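Local coordinates for protein glutathione s-transferase S2 (Nilaparvata lugens, PDB 5H5L) that probably transfers glutathione onto electrophilic substrates as a sigma-class glutathione transferase, and acts as a glutathione-requiring prostaglandin D synthase, at residues Gln63-Ala66 / Ile67-Leu71; Asn81-Glu84 / Asp85-Ile88; Thr113-Lys116 / Leu117-Thr120. One frame throughout, in Å; residues are numbered along the deposited sequence.

All three contacts are helix turns, each held by backbone bonds from one residue to the fourth one on. Their surroundings differ. Contact 1 is buried, at the start of helix 64-75 in the thioredoxin-like domain; Gln63 and Ser64 bind glutathione, while Arg69 pairs with Asp89 of both subunits. Contact 2 opens the next helix, 82-106, and is partly buried; it combines a Trp-Met contact with an Asn cap and salt-bridged acids. Both meet the second subunit, and their centres lie about 15 Å apart. Contact 3 is a surface turn near the start of helix 111-139, in the helical domain. It is rich in lysine and glutamate, and its centre is about 31 Å from that of contact 1.

Contact 1 of 3, residues Gln63-Ala66 / Ile67-Leu71; sequences QSTA and IARYL. With GSH (glutathione), chain E.
Ile67 N donates to Gln63 O at 3.0 Å and closes the first turn of helix 64-75. The Ile67 branch also lies against that carbonyl, with CG1 3.2 Å from Gln63 O. Ala68 N bonds Ser64 O in the same way, and Ala68 CB rests on that oxygen. Ile67 and Ala68 thus make the close-packed part. The Arg69 end is looser. The Arg69 and Thr65 side chains run obliquely to each other, with Arg69 NH2 3.7 Å from Thr65 CG2, and Thr65 O lies over one face of the guanidinium. Its charge is held by salt bridges to Asp89 of this chain and Asp89 of the second subunit. The whole contact is buried, so neither part faces solvent. In the thioredoxin-like fold of glutathione transferases, this helix start holds the gamma-glutamyl carboxylate of glutathione. Ser64 N hydrogen-bonds O12 of glutathione at 2.9 Å, and Ser64 OG donates to O11 at 2.7 Å. Ser64 OG sits between the backbone N and the carbonyl carbon (chi1 64°), which leaves the hydroxyl facing the carboxylate. Gln63, at the N-cap position, accepts at OE1 from glutathione N1 at 2.8 Å. Replacing Gln63 by an alanine would probably leave the glutathione amino group without this acceptor, and Asp97 and Thr94 of the second subunit without the amide that bonds them. The helix N-terminus would be expected to favour the carboxylate's negative charge.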
ATOM      1  N   GLN B  63      -7.252   0.857   6.835  1.00 11.62           N
ATOM      2  CA  GLN B  63      -5.969   0.957   6.143  1.00 15.44           C
ATOM      3  C   GLN B  63      -5.065   2.038   6.710  1.00 10.65           C
ATOM      4  O   GLN B  63      -5.265   3.226   6.457  1.00 10.89           O
ATOM      5  CB  GLN B  63      -6.190   1.167   4.639  1.00 10.67           C
ATOM      6  CG  GLN B  63      -6.858  -0.078   4.053  1.00 16.23           C
ATOM      7  CD  GLN B  63      -5.974  -1.333   4.182  1.00 18.87           C
ATOM      8  OE1 GLN B  63      -4.750  -1.253   4.321  1.00 12.75           O
ATOM      9  NE2 GLN B  63      -6.605  -2.490   4.143  1.00 17.92           N
ATOM     10  N   SER B  64      -4.023   1.593   7.426  1.00 12.14           N
ATOM     11  CA  SER B  64      -3.141   2.492   8.166  1.00 12.87           C
ATOM     12  C   SER B  64      -2.469   3.496   7.241  1.00 14.91           C
ATOM     13  O   SER B  64      -2.364   4.680   7.580  1.00 11.99           O
ATOM     14  CB  SER B  64      -2.079   1.689   8.925  1.00 16.13           C
ATOM     15  OG  SER B  64      -1.225   0.994   8.031  1.00 16.45           O
ATOM     16  N   THR B  65      -2.018   3.045   6.069  1.00 10.92           N
ATOM     17  CA  THR B  65      -1.342   3.959   5.149  1.00  9.76           C
ATOM     18  C   THR B  65      -2.305   5.009   4.596  1.00  9.82           C
ATOM     19  O   THR B  65      -1.974   6.201   4.568  1.00 10.57           O
ATOM     20  CB  THR B  65      -0.678   3.195   3.999  1.00 16.00           C
ATOM     21  OG1 THR B  65       0.232   2.211   4.513  1.00 17.06           O
ATOM     22  CG2 THR B  65       0.136   4.116   3.124  1.00 15.22           C
ATOM     23  N   ALA B  66      -3.494   4.580   4.130  1.00 10.73           N
ATOM     24  CA  ALA B  66      -4.463   5.529   3.587  1.00 10.43           C
ATOM     25  C   ALA B  66      -4.826   6.581   4.623  1.00  9.92           C
ATOM     26  O   ALA B  66      -4.968   7.782   4.304  1.00  7.78           O
ATOM     27  CB  ALA B  66      -5.732   4.795   3.119  1.00 11.45           C
ATOM     28  N   ILE B  67      -5.025   6.137   5.856  1.00 11.62           N
ATOM     29  CA  ILE B  67      -5.421   7.056   6.927  1.00 12.59           C
ATOM     30  C   ILE B  67      -4.275   7.995   7.273  1.00 10.83           C
ATOM     31  O   ILE B  67      -4.473   9.203   7.434  1.00 11.43           O
ATOM     32  CB  ILE B  67      -5.872   6.251   8.155  1.00 13.33           C
ATOM     33  CG1 ILE B  67      -7.141   5.456   7.837  1.00 12.69           C
ATOM     34  CG2 ILE B  67      -6.034   7.185   9.379  1.00 11.25           C
ATOM     35  CD1 ILE B  67      -7.511   4.401   8.856  1.00 17.15           C
ATOM     36  N   ALA B  68      -3.054   7.463   7.366  1.00 10.61           N
ATOM     37  CA  ALA B  68      -1.899   8.312   7.664  1.00 10.01           C
ATOM     38  C   ALA B  68      -1.735   9.428   6.636  1.00 14.22           C
ATOM     39  O   ALA B  68      -1.446  10.583   6.996  1.00 11.36           O
ATOM     40  CB  ALA B  68      -0.647   7.444   7.738  1.00 14.92           C
ATOM     41  N   ARG B  69      -1.924   9.103   5.342  1.00 12.30           N
ATOM     42  CA  ARG B  69      -1.805  10.093   4.277  1.00 11.59           C
ATOM     43  C   ARG B  69      -2.887  11.159   4.418  1.00 13.91           C
ATOM     44  O   ARG B  69      -2.627  12.351   4.242  1.00 12.18           O
ATOM     45  CB  ARG B  69      -1.899   9.402   2.903  1.00 12.11           C
ATOM     46  CG  ARG B  69      -1.677  10.350   1.684  1.00 15.79           C
ATOM     47  CD  ARG B  69      -1.881   9.634   0.294  1.00 16.20           C
ATOM     48  NE  ARG B  69      -0.915   8.536   0.151  1.00  9.74           N
ATOM     49  CZ  ARG B  69      -1.209   7.252   0.283  1.00 13.71           C
ATOM     50  NH1 ARG B  69      -2.463   6.861   0.530  1.00 11.72           N
ATOM     51  NH2 ARG B  69      -0.245   6.347   0.186  1.00 10.80           N
ATOM     52  N   TYR B  70      -4.114  10.722   4.700  1.00 13.74           N
ATOM     53  CA  TYR B  70      -5.231  11.631   4.915  1.00 10.65           C
ATOM     54  C   TYR B  70      -4.935  12.603   6.056  1.00 11.03           C
ATOM     55  O   TYR B  70      -4.997  13.827   5.877  1.00 14.28           O
ATOM     56  CB  TYR B  70      -6.488  10.803   5.218  1.00  9.73           C
ATOM     57  CG  TYR B  70      -7.686  11.592   5.710  1.00 14.21           C
ATOM     58  CD1 TYR B  70      -8.417  12.388   4.835  1.00 14.87           C
ATOM     59  CD2 TYR B  70      -8.106  11.527   7.037  1.00 19.39           C
ATOM     60  CE1 TYR B  70      -9.525  13.092   5.255  1.00 17.62           C
ATOM     61  CE2 TYR B  70      -9.223  12.246   7.463  1.00 19.29           C
ATOM     62  CZ  TYR B  70      -9.926  13.015   6.556  1.00 19.97           C
ATOM     63  OH  TYR B  70     -11.037  13.724   6.894  1.00 26.24           O
ATOM     64  N   LEU B  71      -4.564  12.075   7.224  1.00 14.88           N
ATOM     65  CA  LEU B  71      -4.153  12.952   8.328  1.00 13.60           C
ATOM     66  C   LEU B  71      -2.922  13.779   7.979  1.00 15.77           C
ATOM     67  O   LEU B  71      -2.824  14.952   8.363  1.00 13.70           O
ATOM     68  CB  LEU B  71      -3.910  12.132   9.564  1.00 11.86           C
ATOM     69  CG  LEU B  71      -5.128  11.314   9.957  1.00 13.74           C
ATOM     70  CD1 LEU B  71      -4.780  10.409  11.084  1.00 15.55           C
ATOM     71  CD2 LEU B  71      -6.268  12.223  10.352  1.00 21.41           C
TER
HETATM   72  N1  GSH E 301      -3.076  -3.244   5.246  1.00 21.87           N
HETATM   73  CA1 GSH E 301      -3.666  -3.168   6.577  1.00 21.45           C
HETATM   74  C1  GSH E 301      -3.258  -1.834   7.225  1.00 17.77           C
HETATM   75  O11 GSH E 301      -2.153  -1.291   6.899  1.00 19.57           O
HETATM   76  O12 GSH E 301      -4.001  -1.271   8.085  1.00 15.85           O
HETATM   77  CB1 GSH E 301      -3.092  -4.308   7.461  1.00 20.78           C
HETATM   78  CG1 GSH E 301      -3.910  -4.349   8.743  1.00 23.51           C
HETATM   79  CD1 GSH E 301      -3.473  -5.585   9.593  1.00 33.39           C
HETATM   80  OE1 GSH E 301      -2.692  -6.376   9.183  1.00 27.73           O
HETATM   81  N2  GSH E 301      -4.060  -5.745  10.926  1.00 34.88           N
HETATM   82  CA2 GSH E 301      -3.645  -6.881  11.742  1.00 37.04           C
HETATM   83  C2  GSH E 301      -4.882  -7.616  12.224  1.00 30.55           C
HETATM   84  O2  GSH E 301      -5.927  -7.058  12.265  1.00 29.65           O
HETATM   85  CB2 GSH E 301      -2.920  -6.328  12.948  1.00 35.62           C
HETATM   86  SG2 GSH E 301      -1.498  -5.362  12.452  1.00 37.23           S
HETATM   87  N3  GSH E 301      -4.741  -8.991  12.677  1.00 40.18           N
HETATM   88  CA3 GSH E 301      -5.907  -9.705  13.188  1.00 42.21           C
HETATM   89  C3  GSH E 301      -6.443 -10.657  12.137  1.00 41.30           C
HETATM   90  O31 GSH E 301      -5.934 -10.709  10.994  1.00 42.63           O
HETATM   91  O32 GSH E 301      -7.397 -11.386  12.452  1.00 45.76           O

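Contact 2 of 3, residues Asn81-Glu84 / Asp85-Ile88; sequences NEWE and DLMI
Met87 folds back over the indole of Trp83, one turn earlier in helix 82-106. Its CB sits 3.5 Å from Glu84 O. CG is anti to the carbonyl carbon (chi1 -64°), which carries it back along the helix to 3.2 Å from Trp83 O and close to NE1 of the indole. SD follows at 3.8 Å from Trp83 NE1, oblique to the five-membered ring. The chain bends again, and CE ends over the face of the six-membered ring, 3.9 Å from its centroid, in a CH-pi contact. Leu86 CD2 meets the same indole obliquely, 3.9 Å from Trp83 CZ3. Val61 of the second subunit packs on both Trp83 and Met87. In the backbone, Met87 N bonds Trp83 O and Asp85 N bonds Asn81 O. Asn81 OD1 accepts from Glu84 N at 2.8 Å, nearly straight on to its C=O. Asp85 makes a salt bridge to Lys73, Glu84 one to Lys148 and a hydrogen bond from Ser80 N, and Glu82 a salt bridge to Lys74 of the second subunit. The arrangement is an Asn N-cap followed by a Met-aromatic contact between residues four apart, here placed at the dimer interface.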
ATOM      1  N   ASN B  81       2.977  19.299  -4.462  1.00 21.80           N
ATOM      2  CA  ASN B  81       2.427  18.985  -5.784  1.00 22.18           C
ATOM      3  C   ASN B  81       2.347  17.469  -5.916  1.00 23.85           C
ATOM      4  O   ASN B  81       2.653  16.744  -4.970  1.00 19.22           O
ATOM      5  CB  ASN B  81       3.275  19.589  -6.902  1.00 20.95           C
ATOM      6  CG  ASN B  81       4.728  19.266  -6.775  1.00 27.19           C
ATOM      7  OD1 ASN B  81       5.113  18.120  -6.585  1.00 31.14           O
ATOM      8  ND2 ASN B  81       5.559  20.287  -6.844  1.00 31.81           N
ATOM      9  N   GLU B  82       1.903  16.979  -7.084  1.00 24.73           N
ATOM     10  CA  GLU B  82       1.728  15.533  -7.226  1.00 26.00           C
ATOM     11  C   GLU B  82       3.061  14.809  -7.160  1.00 22.34           C
ATOM     12  O   GLU B  82       3.129  13.685  -6.646  1.00 20.06           O
ATOM     13  CB  GLU B  82       1.036  15.154  -8.535  1.00 29.85           C
ATOM     14  CG  GLU B  82      -0.249  15.857  -8.821  1.00 42.36           C
ATOM     15  CD  GLU B  82       0.020  17.127  -9.575  1.00 43.81           C
ATOM     16  OE1 GLU B  82       0.322  18.123  -8.892  1.00 30.90           O
ATOM     17  OE2 GLU B  82       0.013  17.098 -10.837  1.00 46.49           O
ATOM     18  N   TRP B  83       4.121  15.409  -7.723  1.00 21.45           N
ATOM     19  CA  TRP B  83       5.425  14.757  -7.716  1.00 26.59           C
ATOM     20  C   TRP B  83       5.932  14.595  -6.297  1.00 20.53           C
ATOM     21  O   TRP B  83       6.469  13.543  -5.932  1.00 19.58           O
ATOM     22  CB  TRP B  83       6.436  15.546  -8.546  1.00 22.69           C
ATOM     23  CG  TRP B  83       7.766  14.894  -8.560  1.00 20.51           C
ATOM     24  CD1 TRP B  83       8.830  15.201  -7.785  1.00 18.65           C
ATOM     25  CD2 TRP B  83       8.169  13.777  -9.376  1.00 15.33           C
ATOM     26  NE1 TRP B  83       9.871  14.355  -8.055  1.00 23.47           N
ATOM     27  CE2 TRP B  83       9.486  13.471  -9.030  1.00 22.39           C
ATOM     28  CE3 TRP B  83       7.535  13.019 -10.361  1.00 23.80           C
ATOM     29  CZ2 TRP B  83      10.206  12.443  -9.643  1.00 24.35           C
ATOM     30  CZ3 TRP B  83       8.243  11.997 -10.973  1.00 23.75           C
ATOM     31  CH2 TRP B  83       9.571  11.722 -10.607  1.00 22.92           C
ATOM     32  N   GLU B  84       5.753  15.624  -5.473  1.00 16.98           N
ATOM     33  CA  GLU B  84       6.198  15.529  -4.091  1.00 16.02           C
ATOM     34  C   GLU B  84       5.419  14.456  -3.339  1.00 17.09           C
ATOM     35  O   GLU B  84       6.008  13.692  -2.561  1.00 14.91           O
ATOM     36  CB  GLU B  84       6.085  16.889  -3.395  1.00 17.36           C
ATOM     37  CG  GLU B  84       7.173  17.826  -3.816  1.00 23.87           C
ATOM     38  CD  GLU B  84       7.319  19.004  -2.895  1.00 29.53           C
ATOM     39  OE1 GLU B  84       6.488  19.168  -1.972  1.00 21.61           O
ATOM     40  OE2 GLU B  84       8.296  19.747  -3.106  1.00 37.42           O
ATOM     41  N   ASP B  85       4.102  14.348  -3.576  1.00 16.97           N
ATOM     42  CA  ASP B  85       3.362  13.245  -2.956  1.00 20.38           C
ATOM     43  C   ASP B  85       3.830  11.891  -3.477  1.00 11.51           C
ATOM     44  O   ASP B  85       3.861  10.911  -2.727  1.00 12.89           O
ATOM     45  CB  ASP B  85       1.856  13.394  -3.185  1.00 18.63           C
ATOM     46  CG  ASP B  85       1.221  14.373  -2.214  1.00 24.46           C
ATOM     47  OD1 ASP B  85       1.585  14.368  -1.017  1.00 20.49           O
ATOM     48  OD2 ASP B  85       0.356  15.148  -2.645  1.00 24.56           O
ATOM     49  N   LEU B  86       4.161  11.801  -4.767  1.00 15.27           N
ATOM     50  CA  LEU B  86       4.699  10.550  -5.289  1.00 15.54           C
ATOM     51  C   LEU B  86       5.976  10.160  -4.546  1.00 15.83           C
ATOM     52  O   LEU B  86       6.196   8.989  -4.240  1.00 13.72           O
ATOM     53  CB  LEU B  86       4.982  10.654  -6.775  1.00 11.67           C
ATOM     54  CG  LEU B  86       5.532   9.419  -7.483  1.00 17.11           C
ATOM     55  CD1 LEU B  86       4.604   8.216  -7.356  1.00  9.47           C
ATOM     56  CD2 LEU B  86       5.789   9.742  -8.968  1.00 19.28           C
ATOM     57  N   MET B  87       6.827  11.129  -4.251  1.00 12.88           N
ATOM     58  CA  MET B  87       8.070  10.835  -3.556  1.00 15.97           C
ATOM     59  C   MET B  87       7.831  10.312  -2.148  1.00 11.75           C
ATOM     60  O   MET B  87       8.604   9.484  -1.651  1.00 14.64           O
ATOM     61  CB  MET B  87       8.946  12.086  -3.532  1.00 18.66           C
ATOM     62  CG  MET B  87       9.388  12.555  -4.931  1.00 16.77           C
ATOM     63  SD  MET B  87      10.417  11.377  -5.806  1.00 20.05           S
ATOM     64  CE  MET B  87       9.209  10.530  -6.828  1.00 17.08           C
ATOM     65  N   ILE B  88       6.765  10.741  -1.505  1.00 13.91           N
ATOM     66  CA  ILE B  88       6.404  10.202  -0.198  1.00 11.57           C
ATOM     67  C   ILE B  88       5.807   8.800  -0.348  1.00 11.79           C
ATOM     68  O   ILE B  88       6.217   7.854   0.333  1.00 11.55           O
ATOM     69  CB  ILE B  88       5.397  11.130   0.501  1.00 12.88           C
ATOM     70  CG1 ILE B  88       5.956  12.539   0.774  1.00 12.99           C
ATOM     71  CG2 ILE B  88       4.953  10.514   1.825  1.00 11.53           C
ATOM     72  CD1 ILE B  88       4.806  13.537   1.102  1.00 14.52           C
TER

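Contact 3 of 3, residues Thr113-Lys116 / Leu117-Thr120; sequences TKKK and LEET
Lys115 and Glu118 lie side by side on the surface of helix 111-139 and point the same way. Lys115 CD comes 4.0 Å from Glu118 OE1. The ammonium NZ stays 4.4 Å from the same OE1, beyond a salt bridge. Glu118 has CG anti to the backbone N (chi1 178°) and runs on extended, which brings its carboxylate alongside the lysine. A water links the carboxylate to the backbone, donating to Glu118 OE1 at 3.0 Å and to Lys115 O. The other carboxylate oxygen, OE2, takes a hydrogen bond from Trp167. Leu117 leaves the helix in another direction. Its CG lies near Thr113 O, and its CD1 is 4.3 Å from Thr113 CG2. Beyond these, Leu117 packs on Lys104 and Trp105 of helix 82-106. Trp105 also makes a cation-pi contact with Lys114. The backbone ties the turn, with Leu117 N 2.7 Å from Thr113 O and the Thr120 N-H to Lys116 O bond nearly straight, with an N-H...O angle of 176°. With solvent reaching much of this turn, the attraction between Lys115 and Glu118 is probably weak and partly screened, while the leucine supplies an apolar link to helix 82-106.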
ATOM      1  N   THR B 113      11.777 -23.134  11.073  1.00 34.98           N
ATOM      2  CA  THR B 113      11.574 -22.265   9.919  1.00 35.96           C
ATOM      3  C   THR B 113      11.662 -20.807  10.342  1.00 35.58           C
ATOM      4  O   THR B 113      12.408 -20.019   9.754  1.00 35.03           O
ATOM      5  CB  THR B 113      10.223 -22.563   9.282  1.00 38.74           C
ATOM      6  OG1 THR B 113      10.188 -23.945   8.941  1.00 37.09           O
ATOM      7  CG2 THR B 113       9.989 -21.735   7.999  1.00 30.00           C
ATOM      8  N   LYS B 114      10.945 -20.458  11.411  1.00 29.29           N
ATOM      9  CA  LYS B 114      10.930 -19.098  11.932  1.00 32.23           C
ATOM     10  C   LYS B 114      12.322 -18.575  12.221  1.00 39.46           C
ATOM     11  O   LYS B 114      12.628 -17.406  11.933  1.00 25.86           O
ATOM     12  CB  LYS B 114      10.081 -19.072  13.188  1.00 37.45           C
ATOM     13  CG  LYS B 114      10.040 -17.738  13.873  1.00 44.71           C
ATOM     14  CD  LYS B 114       8.926 -17.753  14.898  1.00 42.80           C
ATOM     15  CE  LYS B 114       8.641 -16.400  15.463  1.00 45.65           C
ATOM     16  NZ  LYS B 114       7.561 -16.493  16.455  1.00 55.64           N
ATOM     17  N   LYS B 115      13.171 -19.410  12.834  1.00 29.09           N
ATOM     18  CA  LYS B 115      14.558 -19.031  13.027  1.00 36.28           C
ATOM     19  C   LYS B 115      15.237 -18.798  11.691  1.00 28.72           C
ATOM     20  O   LYS B 115      16.095 -17.916  11.561  1.00 23.86           O
ATOM     21  CB  LYS B 115      15.293 -20.117  13.824  1.00 40.04           C
ATOM     22  CG  LYS B 115      14.891 -20.172  15.268  1.00 34.46           C
ATOM     23  CD  LYS B 115      15.574 -19.106  16.092  1.00 34.92           C
ATOM     24  CE  LYS B 115      15.021 -19.109  17.501  1.00 45.44           C
ATOM     25  NZ  LYS B 115      15.705 -18.183  18.428  1.00 44.58           N
ATOM     26  N   LYS B 116      14.890 -19.595  10.685  1.00 29.40           N
ATOM     27  CA  LYS B 116      15.502 -19.387   9.382  1.00 33.86           C
ATOM     28  C   LYS B 116      15.013 -18.082   8.762  1.00 25.44           C
ATOM     29  O   LYS B 116      15.793 -17.357   8.146  1.00 29.14           O
ATOM     30  CB  LYS B 116      15.217 -20.565   8.457  1.00 34.12           C
ATOM     31  CG  LYS B 116      16.028 -21.834   8.803  1.00 49.33           C
ATOM     32  CD  LYS B 116      15.708 -23.010   7.850  1.00 62.18           C
ATOM     33  CE  LYS B 116      15.074 -24.212   8.584  1.00 67.50           C
ATOM     34  NZ  LYS B 116      14.045 -24.941   7.758  1.00 70.67           N
ATOM     35  N   LEU B 117      13.730 -17.766   8.914  1.00 28.89           N
ATOM     36  CA  LEU B 117      13.231 -16.489   8.406  1.00 32.41           C
ATOM     37  C   LEU B 117      13.934 -15.329   9.087  1.00 25.93           C
ATOM     38  O   LEU B 117      14.398 -14.399   8.425  1.00 30.57           O
ATOM     39  CB  LEU B 117      11.722 -16.394   8.606  1.00 33.56           C
ATOM     40  CG  LEU B 117      10.922 -17.402   7.773  1.00 29.24           C
ATOM     41  CD1 LEU B 117       9.468 -17.432   8.227  1.00 34.18           C
ATOM     42  CD2 LEU B 117      11.029 -17.095   6.311  1.00 36.56           C
ATOM     43  N   GLU B 118      14.053 -15.384  10.415  1.00 29.52           N
ATOM     44  CA  GLU B 118      14.713 -14.309  11.152  1.00 21.57           C
ATOM     45  C   GLU B 118      16.155 -14.116  10.699  1.00 28.62           C
ATOM     46  O   GLU B 118      16.632 -12.979  10.609  1.00 25.94           O
ATOM     47  CB  GLU B 118      14.659 -14.589  12.647  1.00 27.36           C
ATOM     48  CG  GLU B 118      15.375 -13.546  13.491  1.00 31.93           C
ATOM     49  CD  GLU B 118      15.529 -13.947  14.942  1.00 37.74           C
ATOM     50  OE1 GLU B 118      15.648 -15.159  15.228  1.00 36.49           O
ATOM     51  OE2 GLU B 118      15.546 -13.041  15.800  1.00 42.31           O
ATOM     52  N   GLU B 119      16.879 -15.210  10.432  1.00 26.39           N
ATOM     53  CA  GLU B 119      18.243 -15.093   9.931  1.00 28.80           C
ATOM     54  C   GLU B 119      18.268 -14.372   8.589  1.00 27.22           C
ATOM     55  O   GLU B 119      19.073 -13.456   8.365  1.00 25.34           O
ATOM     56  CB  GLU B 119      18.870 -16.482   9.787  1.00 36.09           C
ATOM     57  CG  GLU B 119      20.175 -16.513   8.952  1.00 54.33           C
ATOM     58  CD  GLU B 119      19.963 -16.855   7.459  1.00 69.02           C
ATOM     59  OE1 GLU B 119      19.022 -17.624   7.136  1.00 68.44           O
ATOM     60  OE2 GLU B 119      20.754 -16.365   6.609  1.00 74.32           O
ATOM     61  N   THR B 120      17.442 -14.823   7.652  1.00 25.85           N
ATOM     62  CA  THR B 120      17.378 -14.141   6.359  1.00 32.22           C
ATOM     63  C   THR B 120      16.976 -12.683   6.550  1.00 23.97           C
ATOM     64  O   THR B 120      17.588 -11.774   5.977  1.00 23.58           O
ATOM     65  CB  THR B 120      16.398 -14.869   5.444  1.00 31.91           C
ATOM     66  OG1 THR B 120      16.842 -16.219   5.256  1.00 30.60           O
ATOM     67  CG2 THR B 120      16.274 -14.171   4.077  1.00 31.77           C
TER
HETATM   68  O   HOH W   1      17.922 -16.779  14.049  1.00 35.71           O